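Local coordinates for protein pyrrolidone-carboxylate peptidase (Deinococcus radiodurans R1, PDB 5Z48) that removes the N-terminal pyroglutamyl (5-oxoproline) group from peptides, acting as a cysteine exopeptidase of the C15 family, at residues B[25-29]-B[198-202]; B[78-82]-B[128-134]. All blocks are in the same frame, centred on the assembly; numbering follows the deposited sequence.

How the contacts relate
Contact 1 joins helix 21-29 to helix 194-211, and contact 2 joins the start of strand 80-90 to the end of helix 121-130 and the loop after it. Along the chain the order is 25-29, 78-82, 128-134, 198-202, so both halves of contact 2 fall between those of contact 1. Their centres are 14 Å apart, yet they touch through helix 194-211: Arg199 NH1 lies 2.9 Å from Ala131 O, and Trp128 NE1 lies 2.9 Å from Ala200 O, both probable hydrogen bonds. This helix thus faces helix 21-29 with Thr198 and Val201 and contact 2 with Arg199 and Ala200, joining parts distant in sequence within one peptidase domain.

Contact 1: residues B[25-29]-B[198-202]; sequences AAQEL and TRAVR
Thr198 holds OG1 anti to its carbonyl carbon (chi1 -64°), which carries the hydroxyl to helix 21-29, and Glu28 starts from a similar first torsion (chi1 -67°) before its chain extends towards that hydroxyl. The two meet at 2.9 Å, Thr198 OG1 donating to Glu28 OE2. OG1 stands well out of the carboxylate plane, at OE2 rather than over the group. OG1 has a second partner in Gln194, one turn earlier on its own helix, whose NE2 bonds to it; the buried hydroxyl is therefore tied both across the contact and along its helix. The same oxygen lies 3.6 Å from Ala25 CA, and the methyl of Ala25 sits just beside it. At this point the backbones come near, Ala25 CA to Thr198 CA being 4.7 Å, whereas Leu29 CA and Arg202 CA are 7.2 Å apart. That spreading agrees with the -64° crossing of the two short helical segments. Both helices pack against strand 5-11 of the central sheet of this alpha/beta peptidase, for Leu29 and Val201 each touch Leu8. Leu29 fills the wider end of the interface: CD1 reaches Val201 CG1 at 3.8 Å, CG lies 3.9 Å from Thr198 CG2, and CD2 meets the CB of Arg202 at 4.0 Å. With a valine in place of Thr198, Glu28 OE2 and the Gln194 amide would probably each lose a hydrogen-bonding mate, leaving the glutamate end free to turn. Arg202 contributes its CB here, while its extended chain leads away from Leu29 to a salt bridge with Glu206. Val201 serves both ends of the interface, CG1 meeting Leu29 and CG2 lying 4.1 Å from the CB of Ala25, one turn before Leu29 on helix 21-29.

Contact 2: residues B[78-82]-B[128-134]; sequences PQVTL and WREAEIP
Val80 lays its CG2 methyl over one face of the Trp128 indole, 3.5 Å from the centroid of the six-membered ring and only 7° off its normal, a well-centred CH-pi contact for that ring. With CG1 anti to the carbonyl carbon (chi1 -69°), CG2 falls between the backbone N and the carbonyl carbon, and this turns it to the indole. Ile133 CG2 lies on the same face and comes within 3.9 Å of the Val80 methyl. Leu82 arrives from another direction, its CG 3.6 Å from Trp128 CH2, at an oblique angle to the ring. One residue before Val80, Gln79 crosses Pro134 at about a right angle: Pro134 CB is 3.4 Å from Gln79 CD and almost as near to both other amide atoms. The amide nitrogen of Gln79 bonds to the carbonyl of Leu189 of a second subunit, so this part of the contact reaches the subunit interface. A water links the two backbones, accepting from Val80 N at 3.0 Å and donating to Pro134 O at 2.7 Å. Ile133 and Pro134 are brought here by a Schellman motif, with Glu132 at positive phi as the C-prime residue; the motif's bonds run from Ile133 N to Trp128 O (2.8 Å) and from Glu132 N to Arg129 O. Beyond the turn, strand 135-138 pairs in parallel with strand 80-90, through backbone hydrogen bonds of Val80 and Leu82 with Asp136. Thr81 points away from 128-134 and touches His171, probably an active-site residue, on strand 167-172, while helix 194-211 packs against Val80, Trp128 and Ile133.

Contact 1: residues B[25-29]-B[198-202]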
loop_
_atom_site.group_PDB
_atom_site.type_symbol
_atom_site.label_atom_id
_atom_site.label_comp_id
_atom_site.label_asym_id
_atom_site.label_seq_id
_atom_site.Cartn_x
_atom_site.Cartn_y
_atom_site.Cartn_z
ATOM N N ALA B 25 17.918 -2.194 19.606
ATOM C CA ALA B 25 17.341 -1.396 20.682
ATOM C C ALA B 25 17.514 -2.083 22.032
ATOM O O ALA B 25 17.825 -1.410 23.025
ATOM C CB ALA B 25 15.867 -1.140 20.386
ATOM N N ALA B 26 17.266 -3.399 22.095
ATOM C CA ALA B 26 17.456 -4.094 23.370
ATOM C C ALA B 26 18.898 -3.971 23.828
ATOM O O ALA B 26 19.177 -3.733 25.020
ATOM C CB ALA B 26 17.050 -5.573 23.251
ATOM N N GLN B 27 19.853 -4.113 22.901
ATOM C CA GLN B 27 21.256 -4.022 23.279
ATOM C C GLN B 27 21.596 -2.646 23.838
ATOM O O GLN B 27 22.307 -2.535 24.852
ATOM C CB GLN B 27 22.150 -4.354 22.077
ATOM C CG GLN B 27 23.567 -4.821 22.476
ATOM C CD GLN B 27 23.577 -6.274 23.011
ATOM O OE1 GLN B 27 22.659 -7.044 22.753
ATOM N NE2 GLN B 27 24.678 -6.666 23.654
ATOM N N GLU B 28 21.098 -1.577 23.193
ATOM C CA GLU B 28 21.459 -0.234 23.623
ATOM C C GLU B 28 20.836 0.130 24.958
ATOM O O GLU B 28 21.443 0.914 25.720
ATOM C CB GLU B 28 20.994 0.806 22.599
ATOM C CG GLU B 28 21.647 0.799 21.253
ATOM C CD GLU B 28 21.170 2.027 20.467
ATOM O OE1 GLU B 28 21.361 3.163 20.986
ATOM O OE2 GLU B 28 20.554 1.866 19.382
ATOM N N LEU B 29 19.662 -0.424 25.271
ATOM C CA LEU B 29 18.946 -0.009 26.463
ATOM C C LEU B 29 19.225 -0.906 27.664
ATOM O O LEU B 29 18.806 -0.564 28.782
ATOM C CB LEU B 29 17.439 0.048 26.171
ATOM C CG LEU B 29 17.094 1.120 25.123
ATOM C CD1 LEU B 29 15.617 0.947 24.727
ATOM C CD2 LEU B 29 17.363 2.557 25.616
ATOM N N THR B 198 15.102 3.035 18.732
ATOM C CA THR B 198 15.535 2.860 20.121
ATOM C C THR B 198 14.840 3.854 21.048
ATOM O O THR B 198 14.437 3.488 22.165
ATOM C CB THR B 198 17.065 3.002 20.206
ATOM O OG1 THR B 198 17.660 1.945 19.449
ATOM C CG2 THR B 198 17.593 2.918 21.649
ATOM N N ARG B 199 14.751 5.112 20.641
ATOM C CA ARG B 199 14.062 6.109 21.452
ATOM C C ARG B 199 12.603 5.724 21.672
ATOM O O ARG B 199 12.071 5.908 22.776
ATOM C CB ARG B 199 14.159 7.481 20.791
ATOM C CG ARG B 199 13.678 8.596 21.727
ATOM C CD ARG B 199 13.993 9.960 21.149
ATOM N NE ARG B 199 13.328 10.211 19.858
ATOM C CZ ARG B 199 12.186 10.903 19.724
ATOM N NH1 ARG B 199 11.569 11.440 20.783
ATOM N NH2 ARG B 199 11.663 11.117 18.516
ATOM N N ALA B 200 11.931 5.171 20.645
ATOM C CA ALA B 200 10.539 4.746 20.819
ATOM C C ALA B 200 10.429 3.641 21.855
ATOM O O ALA B 200 9.497 3.624 22.669
ATOM C CB ALA B 200 9.951 4.284 19.466
ATOM N N VAL B 201 11.357 2.688 21.824
ATOM C CA VAL B 201 11.331 1.604 22.813
ATOM C C VAL B 201 11.579 2.168 24.210
ATOM O O VAL B 201 10.907 1.775 25.181
ATOM C CB VAL B 201 12.357 0.519 22.424
ATOM C CG1 VAL B 201 12.423 -0.597 23.465
ATOM C CG2 VAL B 201 11.961 -0.061 21.063
ATOM N N ARG B 202 12.525 3.094 24.326
ATOM C CA ARG B 202 12.852 3.731 25.607
ATOM C C ARG B 202 11.642 4.472 26.173
ATOM O O ARG B 202 11.307 4.334 27.357
ATOM C CB ARG B 202 14.013 4.707 25.422
ATOM C CG ARG B 202 14.401 5.370 26.760
ATOM C CD ARG B 202 15.502 6.392 26.636
ATOM N NE ARG B 202 15.790 7.015 27.936
ATOM C CZ ARG B 202 16.990 7.459 28.309
ATOM N NH1 ARG B 202 18.027 7.331 27.486
ATOM N NH2 ARG B 202 17.166 8.021 29.512
#

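Contact 2: residues B[78-82]-B[128-134]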
loop_
_atom_site.group_PDB
_atom_site.type_symbol
_atom_site.label_atom_id
_atom_site.label_comp_id
_atom_site.label_asym_id
_atom_site.label_seq_id
_atom_site.Cartn_x
_atom_site.Cartn_y
_atom_site.Cartn_z
ATOM N N PRO B 78 4.966 1.291 8.937
ATOM C CA PRO B 78 5.611 2.627 8.922
ATOM C C PRO B 78 5.936 3.197 10.295
ATOM O O PRO B 78 6.836 4.048 10.392
ATOM C CB PRO B 78 4.567 3.518 8.210
ATOM C CG PRO B 78 3.230 2.829 8.540
ATOM C CD PRO B 78 3.574 1.338 8.451
ATOM N N GLN B 79 5.270 2.735 11.361
ATOM C CA GLN B 79 5.350 3.381 12.668
ATOM C C GLN B 79 5.396 2.291 13.727
ATOM O O GLN B 79 4.890 1.177 13.517
ATOM C CB GLN B 79 4.151 4.343 12.918
ATOM C CG GLN B 79 4.035 5.425 11.830
ATOM C CD GLN B 79 2.807 6.309 11.948
ATOM O OE1 GLN B 79 2.004 6.120 12.867
ATOM N NE2 GLN B 79 2.675 7.312 11.043
ATOM N N VAL B 80 6.011 2.615 14.874
ATOM C CA VAL B 80 5.949 1.682 16.001
ATOM C C VAL B 80 4.500 1.366 16.367
ATOM O O VAL B 80 3.620 2.252 16.336
ATOM C CB VAL B 80 6.695 2.234 17.224
ATOM C CG1 VAL B 80 8.213 2.265 16.943
ATOM C CG2 VAL B 80 6.222 3.630 17.652
ATOM N N THR B 81 4.259 0.101 16.752
ATOM C CA THR B 81 2.927 -0.375 17.110
ATOM C C THR B 81 2.964 -1.255 18.355
ATOM O O THR B 81 3.960 -1.930 18.651
ATOM C CB THR B 81 2.236 -1.179 15.962
ATOM O OG1 THR B 81 3.119 -2.211 15.459
ATOM C CG2 THR B 81 1.834 -0.226 14.816
ATOM N N LEU B 82 1.870 -1.198 19.117
ATOM C CA LEU B 82 1.677 -2.022 20.316
ATOM C C LEU B 82 0.641 -3.095 20.007
ATOM O O LEU B 82 -0.476 -2.771 19.555
ATOM C CB LEU B 82 1.180 -1.171 21.490
ATOM C CG LEU B 82 2.066 -0.045 21.938
ATOM C CD1 LEU B 82 1.249 0.813 22.901
ATOM C CD2 LEU B 82 3.328 -0.612 22.608
ATOM N N TRP B 128 4.390 8.434 23.627
ATOM C CA TRP B 128 4.965 8.540 22.288
ATOM C C TRP B 128 4.570 9.857 21.639
ATOM O O TRP B 128 5.413 10.550 21.071
ATOM C CB TRP B 128 4.484 7.384 21.400
ATOM C CG TRP B 128 5.227 6.076 21.547
ATOM C CD1 TRP B 128 6.454 5.866 22.130
ATOM C CD2 TRP B 128 4.781 4.803 21.080
ATOM N NE1 TRP B 128 6.797 4.541 22.048
ATOM C CE2 TRP B 128 5.791 3.869 21.392
ATOM C CE3 TRP B 128 3.627 4.369 20.404
ATOM C CZ2 TRP B 128 5.668 2.500 21.088
ATOM C CZ3 TRP B 128 3.529 3.018 20.078
ATOM C CH2 TRP B 128 4.547 2.106 20.400
ATOM N N ARG B 129 3.280 10.216 21.690
ATOM C CA ARG B 129 2.853 11.474 21.064
ATOM C C ARG B 129 3.540 12.688 21.697
ATOM O O ARG B 129 3.973 13.626 20.995
ATOM C CB ARG B 129 1.331 11.596 21.155
ATOM C CG ARG B 129 0.821 12.823 20.349
ATOM C CD ARG B 129 -0.651 12.730 19.956
ATOM N NE ARG B 129 -0.905 11.790 18.851
ATOM C CZ ARG B 129 -0.932 12.144 17.562
ATOM N NH1 ARG B 129 -0.701 13.392 17.229
ATOM N NH2 ARG B 129 -1.167 11.236 16.618
ATOM N N GLU B 130 3.674 12.688 23.024
ATOM C CA GLU B 130 4.352 13.794 23.681
ATOM C C GLU B 130 5.809 13.888 23.236
ATOM O O GLU B 130 6.344 14.995 23.105
ATOM C CB GLU B 130 4.240 13.613 25.202
ATOM C CG GLU B 130 4.556 14.880 26.027
ATOM C CD GLU B 130 6.044 15.070 26.299
ATOM O OE1 GLU B 130 6.801 14.065 26.243
ATOM O OE2 GLU B 130 6.460 16.232 26.579
ATOM N N ALA B 131 6.433 12.745 22.924
ATOM C CA ALA B 131 7.800 12.702 22.406
ATOM C C ALA B 131 7.879 12.866 20.891
ATOM O O ALA B 131 8.953 12.641 20.313
ATOM C CB ALA B 131 8.470 11.385 22.818
ATOM N N GLU B 132 6.762 13.238 20.245
ATOM C CA GLU B 132 6.672 13.456 18.793
ATOM C C GLU B 132 6.962 12.182 18.004
ATOM O O GLU B 132 7.476 12.250 16.884
ATOM C CB GLU B 132 7.573 14.602 18.328
ATOM C CG GLU B 132 7.217 15.922 19.020
ATOM C CD GLU B 132 8.118 17.068 18.654
ATOM O OE1 GLU B 132 8.070 18.091 19.384
ATOM O OE2 GLU B 132 8.907 16.965 17.681
ATOM N N ILE B 133 6.539 11.043 18.543
ATOM C CA ILE B 133 6.680 9.740 17.879
ATOM C C ILE B 133 5.297 9.277 17.439
ATOM O O ILE B 133 4.442 8.997 18.297
ATOM C CB ILE B 133 7.343 8.699 18.799
ATOM C CG1 ILE B 133 8.764 9.167 19.139
ATOM C CG2 ILE B 133 7.412 7.315 18.122
ATOM C CD1 ILE B 133 9.381 8.357 20.280
ATOM N N PRO B 134 5.046 9.153 16.124
ATOM C CA PRO B 134 3.803 8.526 15.632
ATOM C C PRO B 134 3.746 7.051 15.993
ATOM O O PRO B 134 4.760 6.355 15.954
ATOM C CB PRO B 134 3.913 8.679 14.108
ATOM C CG PRO B 134 5.001 9.614 13.820
ATOM C CD PRO B 134 5.941 9.597 15.038
HETATM O O HOH W 1 6.964 5.409 14.796
#